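Local coordinates for activator of Hsp90 ATPase homologue 1/2-like C-terminal domain-containing protein (Staphylococcus saprophyticus subsp. saprophyticus, PDB 3Q6A), which is of unknown function but belongs to the AHA1 family, whose Bet v 1-like fold wraps an antiparallel sheet round a long helix, at residues I3-Q8 / G107-W112; M7-P12 / V121-G126; V90-K95 / Y114-L119. All blocks are in the same frame, centred on the assembly; numbering follows the deposited sequence.

How the contacts relate
All three contacts set the C-terminal helix 102-125 against one border of the antiparallel sheet. Contacts 1 and 2 both use strand 3-9, the outermost strand on that side within this chain, and their centres lie about 16 Å apart along it. Contact 3 uses the next strand in, 87-94, and its centre is about 5 Å from that of contact 1. Contacts 1 and 3 are buried, while contact 2 lies at the surface where the helix runs out. The chemistry follows the place. Contact 3 is almost wholly apolar. Contact 1 mixes apolar packing with a buried lysine. Contact 2 rests on a glutamate bound to a backbone N-H, beside a small valine-leucine patch.

Contact 1: residues I3-Q8 / G107-W112; sequences IITKMQ and GQKEGW
Ile3 opens the contact by packing on three residues of helix 102-125. Its CG1 branch carries CD1 out to Gln108, where it lies 3.5 Å from Gln108 CB, and the two side chains are roughly perpendicular. With CG1 beside the backbone N (chi1 -53°), CG2 falls anti to it and faces the lysine. There it sits 3.7 Å from Lys109 CD, and the Ile3 and Lys109 side chains run alongside each other head to tail. The same methyl approaches the indole of Trp112 obliquely, with CD1 of that ring 4.2 Å from Ile3 CG2.

Ile4 turns its side chain to the other side of the strand. Its carbonyl O lies 2.9 Å from Lys109 NZ, at an angle too poor for a hydrogen bond.

The strand runs nearly parallel to the helix here, with 24° between their directions. This is the outermost strand of the chain's sheet laid along the long C-terminal helix, as in the helix-grip arrangement of Bet v 1-like proteins. Ile3 and Thr5 both face the helix, as alternate residues of a strand do.

Thr5 is the polar partner. Its OG1 accepts a hydrogen bond of 2.9 Å from Lys109 NZ, the two side chains meeting tip to tip. The lysine gets there by leaving its backbone with CG anti to N, bending once at chi2 (66°) and then running straight to the ammonium. Outside the two segments, that ammonium also has a long, weak ion pair with Glu110 of the second subunit. On its other flank Thr5 OG1 lies 3.8 Å from Trp112 CB. The indole N-H of Trp112 is spent on Glu94 of the neighbouring strand.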
ATOM      1  N   ILE D   3     -15.496  -2.270   1.236  1.00 28.44           N
ATOM      2  CA  ILE D   3     -14.152  -1.865   0.864  1.00 22.11           C
ATOM      3  C   ILE D   3     -13.552  -2.985   0.028  1.00 20.74           C
ATOM      4  O   ILE D   3     -13.219  -4.051   0.539  1.00 24.19           O
ATOM      5  CB  ILE D   3     -13.277  -1.617   2.109  1.00 23.71           C
ATOM      6  CG1 ILE D   3     -13.990  -0.636   3.044  1.00 26.57           C
ATOM      7  CG2 ILE D   3     -11.923  -1.069   1.696  1.00 26.94           C
ATOM      8  CD1 ILE D   3     -13.246  -0.363   4.338  1.00 26.31           C
ATOM      9  N   ILE D   4     -13.422  -2.728  -1.268  1.00 20.09           N
ATOM     10  CA  ILE D   4     -12.877  -3.705  -2.198  1.00 24.22           C
ATOM     11  C   ILE D   4     -11.524  -3.227  -2.725  1.00 19.38           C
ATOM     12  O   ILE D   4     -11.405  -2.110  -3.246  1.00 21.14           O
ATOM     13  CB  ILE D   4     -13.849  -3.924  -3.388  1.00 23.27           C
ATOM     14  CG1 ILE D   4     -15.214  -4.374  -2.863  1.00 30.50           C
ATOM     15  CG2 ILE D   4     -13.294  -4.983  -4.337  1.00 26.10           C
ATOM     16  CD1 ILE D   4     -16.304  -4.406  -3.916  1.00 31.31           C
ATOM     17  N   THR D   5     -10.502  -4.060  -2.566  1.00 19.88           N
ATOM     18  CA  THR D   5      -9.169  -3.715  -3.036  1.00 17.77           C
ATOM     19  C   THR D   5      -8.621  -4.820  -3.934  1.00 20.70           C
ATOM     20  O   THR D   5      -8.777  -5.999  -3.643  1.00 20.18           O
ATOM     21  CB  THR D   5      -8.208  -3.502  -1.845  1.00 23.42           C
ATOM     22  OG1 THR D   5      -8.809  -2.590  -0.918  1.00 22.92           O
ATOM     23  CG2 THR D   5      -6.898  -2.918  -2.321  1.00 25.03           C
ATOM     24  N   LYS D   6      -7.983  -4.436  -5.033  1.00 17.18           N
ATOM     25  CA  LYS D   6      -7.424  -5.417  -5.956  1.00 20.83           C
ATOM     26  C   LYS D   6      -5.939  -5.181  -6.130  1.00 24.97           C
ATOM     27  O   LYS D   6      -5.502  -4.033  -6.231  1.00 24.64           O
ATOM     28  CB  LYS D   6      -8.126  -5.329  -7.315  1.00 23.74           C
ATOM     29  CG  LYS D   6      -9.583  -5.765  -7.293  1.00 28.30           C
ATOM     30  CD  LYS D   6     -10.219  -5.709  -8.676  1.00 30.27           C
ATOM     31  CE  LYS D   6     -11.634  -6.266  -8.633  1.00 38.32           C
ATOM     32  NZ  LYS D   6     -12.299  -6.256  -9.967  1.00 53.67           N
HETATM   33  N   MSE D   7      -5.161  -6.261  -6.140  1.00 20.18           N
HETATM   34  CA  MSE D   7      -3.711  -6.160  -6.297  1.00 21.32           C
HETATM   35  C   MSE D   7      -3.181  -7.255  -7.216  1.00 22.71           C
HETATM   36  O   MSE D   7      -3.463  -8.433  -7.018  1.00 20.52           O
HETATM   37  CB  MSE D   7      -3.006  -6.285  -4.947  1.00 25.47           C
HETATM   38  CG  MSE D   7      -1.478  -6.151  -5.026  1.00 21.02           C
HETATM   39 SE   MSE D   7      -0.918  -4.454  -5.402  1.00 14.05          SE
HETATM   40  CE  MSE D   7      -1.257  -3.626  -3.754  1.00 20.00           C
ATOM     41  N   GLN D   8      -2.407  -6.850  -8.209  1.00 18.52           N
ATOM     42  CA  GLN D   8      -1.801  -7.795  -9.137  1.00 16.11           C
ATOM     43  C   GLN D   8      -0.519  -8.321  -8.518  1.00 17.78           C
ATOM     44  O   GLN D   8       0.272  -7.552  -7.966  1.00 20.71           O
ATOM     45  CB  GLN D   8      -1.502  -7.103 -10.477  1.00 22.11           C
ATOM     46  CG  GLN D   8      -0.529  -7.875 -11.356  1.00 17.28           C
ATOM     47  CD  GLN D   8      -1.109  -9.163 -11.924  1.00 20.56           C
ATOM     48  OE1 GLN D   8      -0.379 -10.132 -12.131  1.00 24.54           O
ATOM     49  NE2 GLN D   8      -2.417  -9.171 -12.203  1.00 18.86           N
ATOM     50  N   GLY D 107      -8.972   4.339   6.994  1.00 19.48           N
ATOM     51  CA  GLY D 107      -8.048   3.536   7.763  1.00 23.59           C
ATOM     52  C   GLY D 107      -8.063   2.081   7.342  1.00 18.44           C
ATOM     53  O   GLY D 107      -7.014   1.453   7.247  1.00 19.95           O
ATOM     54  N   GLN D 108      -9.242   1.527   7.101  1.00 18.17           N
ATOM     55  CA  GLN D 108      -9.315   0.132   6.695  1.00 23.51           C
ATOM     56  C   GLN D 108      -8.752  -0.032   5.286  1.00 18.91           C
ATOM     57  O   GLN D 108      -8.022  -0.978   5.014  1.00 19.94           O
ATOM     58  CB  GLN D 108     -10.754  -0.374   6.759  1.00 24.86           C
ATOM     59  CG  GLN D 108     -11.222  -0.617   8.189  1.00 33.57           C
ATOM     60  CD  GLN D 108     -10.431  -1.718   8.876  1.00 37.55           C
ATOM     61  OE1 GLN D 108     -10.716  -2.906   8.705  1.00 35.57           O
ATOM     62  NE2 GLN D 108      -9.418  -1.328   9.645  1.00 33.70           N
ATOM     63  N   LYS D 109      -9.099   0.894   4.400  1.00 18.71           N
ATOM     64  CA  LYS D 109      -8.579   0.851   3.030  1.00 16.05           C
ATOM     65  C   LYS D 109      -7.045   0.798   3.087  1.00 21.52           C
ATOM     66  O   LYS D 109      -6.399   0.006   2.389  1.00 17.60           O
ATOM     67  CB  LYS D 109      -9.036   2.090   2.259  1.00 16.56           C
ATOM     68  CG  LYS D 109      -8.633   2.073   0.781  1.00 20.83           C
ATOM     69  CD  LYS D 109      -9.359   0.947   0.010  1.00 14.70           C
ATOM     70  CE  LYS D 109      -8.913   0.946  -1.466  1.00 20.83           C
ATOM     71  NZ  LYS D 109      -9.599  -0.143  -2.225  1.00 20.70           N
ATOM     72  N   GLU D 110      -6.467   1.654   3.919  1.00 18.77           N
ATOM     73  CA  GLU D 110      -5.023   1.707   4.090  1.00 14.52           C
ATOM     74  C   GLU D 110      -4.498   0.330   4.497  1.00 19.57           C
ATOM     75  O   GLU D 110      -3.526  -0.158   3.942  1.00 14.47           O
ATOM     76  CB  GLU D 110      -4.677   2.726   5.173  1.00 13.75           C
ATOM     77  CG  GLU D 110      -3.208   2.806   5.507  1.00 18.46           C
ATOM     78  CD  GLU D 110      -2.959   3.876   6.521  1.00 22.04           C
ATOM     79  OE1 GLU D 110      -3.457   3.723   7.655  1.00 31.02           O
ATOM     80  OE2 GLU D 110      -2.291   4.863   6.186  1.00 25.24           O
ATOM     81  N   GLY D 111      -5.147  -0.298   5.470  1.00 17.86           N
ATOM     82  CA  GLY D 111      -4.678  -1.601   5.915  1.00 23.71           C
ATOM     83  C   GLY D 111      -4.662  -2.649   4.809  1.00 16.62           C
ATOM     84  O   GLY D 111      -3.699  -3.414   4.675  1.00 16.04           O
ATOM     85  N   TRP D 112      -5.729  -2.683   4.025  1.00 13.66           N
ATOM     86  CA  TRP D 112      -5.851  -3.650   2.937  1.00 15.31           C
ATOM     87  C   TRP D 112      -4.833  -3.382   1.854  1.00 13.75           C
ATOM     88  O   TRP D 112      -4.188  -4.311   1.374  1.00 12.95           O
ATOM     89  CB  TRP D 112      -7.257  -3.613   2.339  1.00 15.42           C
ATOM     90  CG  TRP D 112      -8.293  -4.234   3.232  1.00 22.86           C
ATOM     91  CD1 TRP D 112      -9.321  -3.594   3.874  1.00 23.79           C
ATOM     92  CD2 TRP D 112      -8.368  -5.614   3.622  1.00 19.20           C
ATOM     93  NE1 TRP D 112     -10.029  -4.493   4.647  1.00 23.38           N
ATOM     94  CE2 TRP D 112      -9.464  -5.738   4.509  1.00 28.56           C
ATOM     95  CE3 TRP D 112      -7.612  -6.758   3.308  1.00 14.32           C
ATOM     96  CZ2 TRP D 112      -9.822  -6.961   5.085  1.00 24.72           C
ATOM     97  CZ3 TRP D 112      -7.970  -7.972   3.885  1.00 19.00           C
ATOM     98  CH2 TRP D 112      -9.066  -8.063   4.763  1.00 27.19           C
TER

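Contact 2: residues M7-P12 / V121-G126; sequences MQVDVP and VYLEHG
Glu124 reaches from the last turns of helix 102-125 to the end of strand 3-9, where it meets Asp10. Its CB starts on the helix flank. CG already comes within 3.9 Å of Asp10 N. The rest of the chain is stretched out, which carries CD on toward the same nitrogen. At the tip, OE2 accepts a hydrogen bond of 2.8 Å from Asp10 N. The bond is nearly straight, 170° at the hydrogen. The donor comes to the anti side of the carboxylate, 25° out of its plane. OE2 also touches Val9 CA.

The Asp10 carboxylate lies close by, with its plane only 16° from that of Glu124, and Asp10 OD2 is 3.7 Å from Glu124 OE2. These like charges probably repel. The salt bridge from Lys120 to Glu124 OE2 probably offsets part of this repulsion.

Leu123 forms an apolar patch alongside. Its CD1 touches both valines, 4.0 Å from Val9 CG1 and 4.1 Å from Val11 CG2, and its CB also rests against Val9 CG1. Val16 of helix 13-21 packs on both Leu123 and Val11. An inverse gamma turn centred on Asp10 follows the strand, and Glu124 takes the N-H of that residue. The arrangement joins the end of the first strand to the end of the C-terminal helix of a Bet v 1-like fold.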
HETATM    1  N   MSE D   7      -5.161  -6.261  -6.140  1.00 20.18           N
HETATM    2  CA  MSE D   7      -3.711  -6.160  -6.297  1.00 21.32           C
HETATM    3  C   MSE D   7      -3.181  -7.255  -7.216  1.00 22.71           C
HETATM    4  O   MSE D   7      -3.463  -8.433  -7.018  1.00 20.52           O
HETATM    5  CB  MSE D   7      -3.006  -6.285  -4.947  1.00 25.47           C
HETATM    6  CG  MSE D   7      -1.478  -6.151  -5.026  1.00 21.02           C
HETATM    7 SE   MSE D   7      -0.918  -4.454  -5.402  1.00 14.05          SE
HETATM    8  CE  MSE D   7      -1.257  -3.626  -3.754  1.00 20.00           C
ATOM      9  N   GLN D   8      -2.407  -6.850  -8.209  1.00 18.52           N
ATOM     10  CA  GLN D   8      -1.801  -7.795  -9.137  1.00 16.11           C
ATOM     11  C   GLN D   8      -0.519  -8.321  -8.518  1.00 17.78           C
ATOM     12  O   GLN D   8       0.272  -7.552  -7.966  1.00 20.71           O
ATOM     13  CB  GLN D   8      -1.502  -7.103 -10.477  1.00 22.11           C
ATOM     14  CG  GLN D   8      -0.529  -7.875 -11.356  1.00 17.28           C
ATOM     15  CD  GLN D   8      -1.109  -9.163 -11.924  1.00 20.56           C
ATOM     16  OE1 GLN D   8      -0.379 -10.132 -12.131  1.00 24.54           O
ATOM     17  NE2 GLN D   8      -2.417  -9.171 -12.203  1.00 18.86           N
ATOM     18  N   VAL D   9      -0.341  -9.639  -8.557  1.00 17.06           N
ATOM     19  CA  VAL D   9       0.858 -10.283  -8.041  1.00 15.90           C
ATOM     20  C   VAL D   9       1.335 -11.226  -9.151  1.00 24.36           C
ATOM     21  O   VAL D   9       0.600 -12.120  -9.575  1.00 20.12           O
ATOM     22  CB  VAL D   9       0.583 -11.092  -6.766  1.00 22.91           C
ATOM     23  CG1 VAL D   9       1.891 -11.547  -6.189  1.00 21.61           C
ATOM     24  CG2 VAL D   9      -0.192 -10.236  -5.742  1.00 17.47           C
ATOM     25  N   ASP D  10       2.571 -11.027  -9.602  1.00 16.77           N
ATOM     26  CA  ASP D  10       3.124 -11.795 -10.722  1.00 20.43           C
ATOM     27  C   ASP D  10       3.619 -13.220 -10.466  1.00 21.19           C
ATOM     28  O   ASP D  10       4.757 -13.573 -10.810  1.00 22.90           O
ATOM     29  CB  ASP D  10       4.243 -10.983 -11.390  1.00 18.75           C
ATOM     30  CG  ASP D  10       3.763  -9.634 -11.919  1.00 21.25           C
ATOM     31  OD1 ASP D  10       2.538  -9.406 -12.050  1.00 22.60           O
ATOM     32  OD2 ASP D  10       4.628  -8.786 -12.233  1.00 24.14           O
ATOM     33  N   VAL D  11       2.762 -14.036  -9.853  1.00 24.72           N
ATOM     34  CA  VAL D  11       3.072 -15.442  -9.584  1.00 28.11           C
ATOM     35  C   VAL D  11       1.773 -16.208  -9.776  1.00 23.25           C
ATOM     36  O   VAL D  11       0.711 -15.606  -9.809  1.00 19.89           O
ATOM     37  CB  VAL D  11       3.582 -15.695  -8.144  1.00 31.51           C
ATOM     38  CG1 VAL D  11       4.909 -14.998  -7.921  1.00 30.18           C
ATOM     39  CG2 VAL D  11       2.553 -15.236  -7.140  1.00 23.68           C
ATOM     40  N   PRO D  12       1.846 -17.545  -9.933  1.00 23.83           N
ATOM     41  CA  PRO D  12       0.627 -18.339 -10.122  1.00 26.16           C
ATOM     42  C   PRO D  12      -0.322 -18.249  -8.926  1.00 22.07           C
ATOM     43  O   PRO D  12       0.109 -18.106  -7.786  1.00 22.63           O
ATOM     44  CB  PRO D  12       1.158 -19.760 -10.331  1.00 24.52           C
ATOM     45  CG  PRO D  12       2.504 -19.528 -10.947  1.00 25.99           C
ATOM     46  CD  PRO D  12       3.041 -18.383 -10.092  1.00 22.75           C
ATOM     47  N   VAL D 121       5.312  -7.786  -2.687  1.00 21.35           N
ATOM     48  CA  VAL D 121       6.756  -7.756  -2.528  1.00 17.88           C
ATOM     49  C   VAL D 121       7.312  -9.099  -2.051  1.00 22.67           C
ATOM     50  O   VAL D 121       8.345  -9.564  -2.539  1.00 23.06           O
ATOM     51  CB  VAL D 121       7.175  -6.685  -1.514  1.00 21.89           C
ATOM     52  CG1 VAL D 121       8.685  -6.714  -1.330  1.00 23.10           C
ATOM     53  CG2 VAL D 121       6.707  -5.316  -1.996  1.00 23.37           C
ATOM     54  N   TYR D 122       6.633  -9.716  -1.089  1.00 19.37           N
ATOM     55  CA  TYR D 122       7.087 -10.998  -0.558  1.00 23.44           C
ATOM     56  C   TYR D 122       7.108 -12.099  -1.630  1.00 21.20           C
ATOM     57  O   TYR D 122       8.075 -12.861  -1.722  1.00 23.05           O
ATOM     58  CB  TYR D 122       6.201 -11.412   0.625  1.00 19.48           C
ATOM     59  CG  TYR D 122       6.362 -12.849   1.086  1.00 22.20           C
ATOM     60  CD1 TYR D 122       7.574 -13.302   1.602  1.00 24.82           C
ATOM     61  CD2 TYR D 122       5.301 -13.755   0.991  1.00 28.14           C
ATOM     62  CE1 TYR D 122       7.733 -14.635   2.014  1.00 34.48           C
ATOM     63  CE2 TYR D 122       5.449 -15.092   1.403  1.00 25.52           C
ATOM     64  CZ  TYR D 122       6.671 -15.519   1.909  1.00 29.93           C
ATOM     65  OH  TYR D 122       6.845 -16.837   2.290  1.00 34.85           O
ATOM     66  N   LEU D 123       6.060 -12.176  -2.435  1.00 20.89           N
ATOM     67  CA  LEU D 123       5.974 -13.206  -3.476  1.00 16.98           C
ATOM     68  C   LEU D 123       6.777 -12.904  -4.744  1.00 24.20           C
ATOM     69  O   LEU D 123       7.249 -13.824  -5.419  1.00 22.71           O
ATOM     70  CB  LEU D 123       4.513 -13.456  -3.849  1.00 14.08           C
ATOM     71  CG  LEU D 123       3.657 -14.060  -2.721  1.00 16.88           C
ATOM     72  CD1 LEU D 123       2.203 -14.210  -3.168  1.00 15.53           C
ATOM     73  CD2 LEU D 123       4.251 -15.407  -2.322  1.00 25.68           C
ATOM     74  N   GLU D 124       6.942 -11.631  -5.075  1.00 18.98           N
ATOM     75  CA  GLU D 124       7.686 -11.279  -6.287  1.00 19.87           C
ATOM     76  C   GLU D 124       9.185 -11.122  -6.053  1.00 25.51           C
ATOM     77  O   GLU D 124       9.967 -11.239  -6.996  1.00 32.97           O
ATOM     78  CB  GLU D 124       7.125  -9.994  -6.910  1.00 21.06           C
ATOM     79  CG  GLU D 124       5.764 -10.167  -7.583  1.00 25.61           C
ATOM     80  CD  GLU D 124       5.234  -8.889  -8.183  1.00 20.98           C
ATOM     81  OE1 GLU D 124       6.004  -7.907  -8.280  1.00 26.73           O
ATOM     82  OE2 GLU D 124       4.053  -8.852  -8.582  1.00 20.64           O
ATOM     83  N   HIS D 125       9.597 -10.879  -4.811  1.00 21.90           N
ATOM     84  CA  HIS D 125      11.018 -10.690  -4.531  1.00 24.87           C
ATOM     85  C   HIS D 125      11.614 -11.488  -3.383  1.00 20.47           C
ATOM     86  O   HIS D 125      12.827 -11.456  -3.177  1.00 26.27           O
ATOM     87  CB  HIS D 125      11.308  -9.207  -4.289  1.00 20.54           C
ATOM     88  CG  HIS D 125      11.126  -8.363  -5.506  1.00 25.60           C
ATOM     89  ND1 HIS D 125      11.798  -8.609  -6.683  1.00 26.86           N
ATOM     90  CD2 HIS D 125      10.310  -7.309  -5.747  1.00 28.55           C
ATOM     91  CE1 HIS D 125      11.398  -7.748  -7.602  1.00 33.14           C
ATOM     92  NE2 HIS D 125      10.496  -6.949  -7.061  1.00 33.13           N
ATOM     93  N   GLY D 126      10.780 -12.175  -2.621  1.00 26.63           N
ATOM     94  CA  GLY D 126      11.307 -12.944  -1.514  1.00 30.46           C
ATOM     95  C   GLY D 126      11.895 -12.077  -0.421  1.00 36.18           C
ATOM     96  O   GLY D 126      12.802 -12.501   0.295  1.00 39.66           O
TER

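Contact 3: residues V90-K95 / Y114-L119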
ATOM      1  N   VAL D  90      -5.508 -10.436  -6.731  1.00 20.13           N
ATOM      2  CA  VAL D  90      -6.115 -10.738  -5.441  1.00 23.59           C
ATOM      3  C   VAL D  90      -7.148  -9.651  -5.175  1.00 28.48           C
ATOM      4  O   VAL D  90      -6.883  -8.462  -5.367  1.00 23.35           O
ATOM      5  CB  VAL D  90      -5.076 -10.717  -4.297  1.00 25.15           C
ATOM      6  CG1 VAL D  90      -5.756 -11.109  -2.967  1.00 27.42           C
ATOM      7  CG2 VAL D  90      -3.925 -11.646  -4.613  1.00 29.69           C
ATOM      8  N   THR D  91      -8.337 -10.046  -4.746  1.00 22.54           N
ATOM      9  CA  THR D  91      -9.364  -9.076  -4.466  1.00 23.85           C
ATOM     10  C   THR D  91      -9.817  -9.247  -3.035  1.00 29.74           C
ATOM     11  O   THR D  91     -10.383 -10.282  -2.693  1.00 24.63           O
ATOM     12  CB  THR D  91     -10.580  -9.262  -5.382  1.00 27.39           C
ATOM     13  OG1 THR D  91     -10.158  -9.198  -6.749  1.00 25.88           O
ATOM     14  CG2 THR D  91     -11.604  -8.166  -5.134  1.00 24.81           C
ATOM     15  N   THR D  92      -9.549  -8.249  -2.196  1.00 25.89           N
ATOM     16  CA  THR D  92      -9.992  -8.319  -0.805  1.00 22.19           C
ATOM     17  C   THR D  92     -11.281  -7.510  -0.701  1.00 17.87           C
ATOM     18  O   THR D  92     -11.415  -6.444  -1.301  1.00 19.05           O
ATOM     19  CB  THR D  92      -8.935  -7.746   0.192  1.00 20.31           C
ATOM     20  OG1 THR D  92      -8.575  -6.416  -0.197  1.00 24.91           O
ATOM     21  CG2 THR D  92      -7.692  -8.621   0.236  1.00 17.90           C
ATOM     22  N   THR D  93     -12.245  -8.040   0.045  1.00 24.23           N
ATOM     23  CA  THR D  93     -13.510  -7.359   0.240  1.00 22.57           C
ATOM     24  C   THR D  93     -13.899  -7.419   1.715  1.00 26.94           C
ATOM     25  O   THR D  93     -13.992  -8.503   2.300  1.00 25.32           O
ATOM     26  CB  THR D  93     -14.645  -8.000  -0.583  1.00 29.99           C
ATOM     27  OG1 THR D  93     -14.362  -7.872  -1.982  1.00 33.01           O
ATOM     28  CG2 THR D  93     -15.960  -7.307  -0.283  1.00 26.70           C
ATOM     29  N   GLU D  94     -14.081  -6.251   2.319  1.00 21.18           N
ATOM     30  CA  GLU D  94     -14.502  -6.182   3.725  1.00 26.67           C
ATOM     31  C   GLU D  94     -15.818  -5.425   3.651  1.00 22.59           C
ATOM     32  O   GLU D  94     -15.859  -4.235   3.341  1.00 30.67           O
ATOM     33  CB  GLU D  94     -13.469  -5.445   4.586  1.00 23.82           C
ATOM     34  CG  GLU D  94     -13.955  -5.241   6.019  1.00 29.68           C
ATOM     35  CD  GLU D  94     -12.886  -4.709   6.959  1.00 26.37           C
ATOM     36  OE1 GLU D  94     -11.965  -4.001   6.506  1.00 22.62           O
ATOM     37  OE2 GLU D  94     -12.985  -4.993   8.169  1.00 36.21           O
ATOM     38  N   LYS D  95     -16.898  -6.142   3.930  1.00 22.57           N
ATOM     39  CA  LYS D  95     -18.237  -5.610   3.792  1.00 21.14           C
ATOM     40  C   LYS D  95     -18.893  -4.934   4.972  1.00 25.81           C
ATOM     41  O   LYS D  95     -18.503  -5.126   6.124  1.00 23.17           O
ATOM     42  CB  LYS D  95     -19.167  -6.732   3.326  1.00 21.40           C
ATOM     43  CG  LYS D  95     -18.625  -7.519   2.154  1.00 29.64           C
ATOM     44  CD  LYS D  95     -19.525  -8.694   1.819  1.00 32.32           C
ATOM     45  CE  LYS D  95     -19.025  -9.412   0.577  1.00 32.52           C
ATOM     46  NZ  LYS D  95     -19.957 -10.505   0.191  1.00 47.14           N
ATOM     47  N   TYR D 114      -1.948  -1.752   2.134  1.00 13.75           N
ATOM     48  CA  TYR D 114      -0.617  -2.055   2.643  1.00 19.22           C
ATOM     49  C   TYR D 114      -0.363  -3.577   2.691  1.00 13.09           C
ATOM     50  O   TYR D 114       0.667  -4.053   2.226  1.00 18.20           O
ATOM     51  CB  TYR D 114      -0.443  -1.461   4.044  1.00 14.74           C
ATOM     52  CG  TYR D 114       0.954  -1.627   4.571  1.00 12.58           C
ATOM     53  CD1 TYR D 114       2.045  -1.095   3.886  1.00 11.52           C
ATOM     54  CD2 TYR D 114       1.199  -2.346   5.742  1.00 19.14           C
ATOM     55  CE1 TYR D 114       3.358  -1.279   4.355  1.00 24.04           C
ATOM     56  CE2 TYR D 114       2.509  -2.534   6.218  1.00 17.83           C
ATOM     57  CZ  TYR D 114       3.576  -1.999   5.520  1.00 20.07           C
ATOM     58  OH  TYR D 114       4.862  -2.166   6.000  1.00 25.33           O
HETATM   59  N   MSE D 115      -1.290  -4.340   3.268  1.00 14.05           N
HETATM   60  CA  MSE D 115      -1.080  -5.789   3.342  1.00 15.67           C
HETATM   61  C   MSE D 115      -0.848  -6.404   1.955  1.00 14.53           C
HETATM   62  O   MSE D 115       0.039  -7.243   1.786  1.00 19.30           O
HETATM   63  CB  MSE D 115      -2.274  -6.487   4.021  1.00 18.84           C
HETATM   64  CG  MSE D 115      -2.143  -8.043   4.169  1.00 17.01           C
HETATM   65 SE   MSE D 115      -2.625  -9.044   2.702  1.00  9.94          SE
HETATM   66  CE  MSE D 115      -4.355  -8.917   2.824  1.00 19.02           C
ATOM     67  N   LEU D 116      -1.630  -5.975   0.974  1.00 16.36           N
ATOM     68  CA  LEU D 116      -1.521  -6.515  -0.386  1.00 16.01           C
ATOM     69  C   LEU D 116      -0.205  -6.081  -1.024  1.00 19.13           C
ATOM     70  O   LEU D 116       0.350  -6.794  -1.868  1.00 15.69           O
ATOM     71  CB  LEU D 116      -2.744  -6.078  -1.231  1.00 12.94           C
ATOM     72  CG  LEU D 116      -4.068  -6.753  -0.817  1.00 16.16           C
ATOM     73  CD1 LEU D 116      -5.262  -6.133  -1.539  1.00 16.21           C
ATOM     74  CD2 LEU D 116      -3.967  -8.254  -1.126  1.00 16.67           C
ATOM     75  N   SER D 117       0.309  -4.912  -0.626  1.00 20.05           N
ATOM     76  CA  SER D 117       1.594  -4.439  -1.153  1.00 16.52           C
ATOM     77  C   SER D 117       2.697  -5.284  -0.553  1.00 21.19           C
ATOM     78  O   SER D 117       3.645  -5.650  -1.234  1.00 19.40           O
ATOM     79  CB  SER D 117       1.833  -2.960  -0.793  1.00 12.80           C
ATOM     80  OG  SER D 117       0.856  -2.160  -1.425  1.00 15.21           O
ATOM     81  N   CYS D 118       2.579  -5.585   0.735  1.00 15.86           N
ATOM     82  CA  CYS D 118       3.559  -6.434   1.404  1.00 18.12           C
ATOM     83  C   CYS D 118       3.487  -7.821   0.759  1.00 18.04           C
ATOM     84  O   CYS D 118       4.505  -8.476   0.558  1.00 19.75           O
ATOM     85  CB  CYS D 118       3.231  -6.556   2.886  1.00 21.00           C
ATOM     86  SG  CYS D 118       3.465  -5.028   3.814  1.00 20.82           S
ATOM     87  N   LEU D 119       2.271  -8.265   0.457  1.00 14.40           N
ATOM     88  CA  LEU D 119       2.078  -9.566  -0.185  1.00 15.56           C
ATOM     89  C   LEU D 119       2.839  -9.616  -1.518  1.00 21.83           C
ATOM     90  O   LEU D 119       3.625 -10.540  -1.770  1.00 21.81           O
ATOM     91  CB  LEU D 119       0.594  -9.807  -0.432  1.00 16.94           C
ATOM     92  CG  LEU D 119       0.262 -11.059  -1.248  1.00 18.73           C
ATOM     93  CD1 LEU D 119       0.657 -12.305  -0.448  1.00 18.44           C
ATOM     94  CD2 LEU D 119      -1.195 -11.059  -1.629  1.00 14.73           C
TER
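Leu116 is the centre of this contact and meets Thr92 and Val90 with its two methyls. CD1 is turned to Thr92, 3.6 Å from OG1 and 3.9 Å from CG2, and the two side chains meet tip to tip. CD2 lies between the two residues, 3.8 Å from Val90 CG1 and 4.0 Å from Thr92 CG2. With CG anti to the carbonyl carbon (chi1 -70°), the leucine directs its fork at the strand, where both partners point to the same side.

Thr92 places OG1 between its backbone N and carbonyl carbon (chi1 54°). This rotation sets the hydroxyl against Leu116 CD1 and within reach of Thr5 O on strand 3-9, with which it makes a weak hydrogen bond. Thr92 CG2 also comes within 4.2 Å of CE of Met115, a selenomethionine.

Val90 uses both branches. While CG1 packs on Leu116, CG2 lies 4.1 Å from Leu119 CD2, one helical turn further on. Strand and helix run roughly antiparallel, at 157°. Helix 13-21 also packs here, with Val16 on Val90 and with Ala19 and Phe20 on Leu119.

No hydrogen bond crosses between the two segments. The contact appears to rest largely on methyl packing and burial from water, with one hydroxyl whose polar need is met, weakly, by Thr5 O. This is consistent with its place in the hydrophobic core between sheet and helix.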